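Local coordinates for GTP binding regulator (Thermotoga maritima, PDB 1VR8), which is of unknown cellular function but has a fold similar to the Ran-binding protein Mog1p, which suggests a possible role in regulating a GTP-binding protein, at residues F118-E121 and G125-E128. Residues are numbered along the deposited sequence; the frame is centred on the assembly and turned at random.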
loop_
_atom_site.group_PDB
_atom_site.type_symbol
_atom_site.label_atom_id
_atom_site.label_comp_id
_atom_site.label_asym_id
_atom_site.label_seq_id
_atom_site.Cartn_x
_atom_site.Cartn_y
_atom_site.Cartn_z
ATOM N N PHE A 118 -3.005 -1.741 0.311
ATOM C CA PHE A 118 -1.818 -0.878 0.530
ATOM C C PHE A 118 -2.078 0.509 0.010
ATOM O O PHE A 118 -2.728 0.667 -1.031
ATOM C CB PHE A 118 -0.610 -1.462 -0.215
ATOM C CG PHE A 118 -0.156 -2.796 0.337
ATOM C CD1 PHE A 118 0.653 -2.838 1.464
ATOM C CD2 PHE A 118 -0.589 -3.970 -0.207
ATOM C CE1 PHE A 118 1.050 -4.031 2.001
ATOM C CE2 PHE A 118 -0.211 -5.191 0.344
ATOM C CZ PHE A 118 0.610 -5.211 1.445
ATOM N N ILE A 119 -1.537 1.511 0.698
ATOM C CA ILE A 119 -1.496 2.860 0.184
ATOM C C ILE A 119 -0.055 3.332 0.353
ATOM O O ILE A 119 0.534 3.212 1.454
ATOM C CB ILE A 119 -2.411 3.833 0.951
ATOM C CG1 ILE A 119 -3.859 3.298 1.049
ATOM C CG2 ILE A 119 -2.358 5.204 0.252
ATOM C CD1 ILE A 119 -4.685 4.017 2.080
ATOM N N VAL A 120 0.518 3.863 -0.716
ATOM C CA VAL A 120 1.814 4.508 -0.632
ATOM C C VAL A 120 1.646 5.987 -0.960
ATOM O O VAL A 120 1.034 6.350 -1.975
ATOM C CB VAL A 120 2.814 3.876 -1.598
ATOM C CG1 VAL A 120 4.166 4.602 -1.572
ATOM C CG2 VAL A 120 3.025 2.457 -1.245
ATOM N N GLU A 121 2.178 6.846 -0.107
ATOM C CA GLU A 121 2.094 8.278 -0.338
ATOM C C GLU A 121 3.380 8.986 -0.003
ATOM O O GLU A 121 4.135 8.572 0.871
ATOM C CB GLU A 121 0.895 8.914 0.372
ATOM C CG GLU A 121 0.885 8.862 1.823
ATOM C CD GLU A 121 -0.273 9.669 2.483
ATOM O OE1 GLU A 121 -1.342 9.803 1.838
ATOM O OE2 GLU A 121 -0.076 10.101 3.668
ATOM N N GLY A 125 9.466 10.063 -4.732
ATOM C CA GLY A 125 9.889 8.668 -4.652
ATOM C C GLY A 125 8.790 7.639 -4.517
ATOM O O GLY A 125 9.086 6.470 -4.278
ATOM N N VAL A 126 7.519 8.030 -4.675
ATOM C CA VAL A 126 6.423 7.075 -4.508
ATOM C C VAL A 126 6.465 5.961 -5.557
ATOM O O VAL A 126 6.361 4.796 -5.192
ATOM C CB VAL A 126 5.043 7.777 -4.520
ATOM C CG1 VAL A 126 3.901 6.804 -4.720
ATOM C CG2 VAL A 126 4.887 8.591 -3.223
ATOM N N GLU A 127 6.623 6.301 -6.830
ATOM C CA GLU A 127 6.612 5.240 -7.877
ATOM C C GLU A 127 7.768 4.219 -7.670
ATOM O O GLU A 127 7.593 3.006 -7.812
ATOM C CB GLU A 127 6.633 5.862 -9.268
ATOM C CG GLU A 127 5.297 6.561 -9.615
ATOM N N GLU A 128 8.926 4.736 -7.296
ATOM C CA GLU A 128 10.109 3.910 -7.028
ATOM C C GLU A 128 9.876 2.983 -5.845
ATOM O O GLU A 128 10.221 1.808 -5.879
ATOM C CB GLU A 128 11.312 4.813 -6.800
ATOM C CG GLU A 128 11.782 5.592 -8.060
ATOM C CD GLU A 128 11.015 6.901 -8.359
ATOM O OE1 GLU A 128 10.069 7.309 -7.618
ATOM O OE2 GLU A 128 11.368 7.532 -9.390
#
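Val120 and Val126 both hold CG1 anti to the backbone N, with chi1 at 177° and 165°. These torsions bring the two CG1 methyls together, 3.9 Å from Val120 CG1 to Val126 CG1. The side chains pass alongside each other in opposite directions. The other methyl of Val126 lies over the strand backbone, with CG2 3.6 Å from Glu121 C and 4.0 Å from Glu121 CA. The methyl-to-methyl part is apolar; the other methyl packs on the peptide backbone. The contact is buried. It joins strand 116-122 of the antiparallel sheet to the first turn of helix 126-138, which packs on one face of that sheet in this Mog1p-like fold. Gly125 sits at the N-cap with a positive phi of 84°, where a CB would run into the preceding carbonyl O. Further along the helix, Phe129 and Val130 also touch Val120. Val126 additionally meets Val109 of the adjacent strand. With an alanine here both gamma methyls are gone, and a gap is likely to open between the helix start and the strand at Val120 and Glu121. The side chain of Glu121 leaves its backbone away from the helix. Its OE1 and OE2 are hydrogen-bonded to the hydroxyls of Tyr42 and Tyr64, respectively.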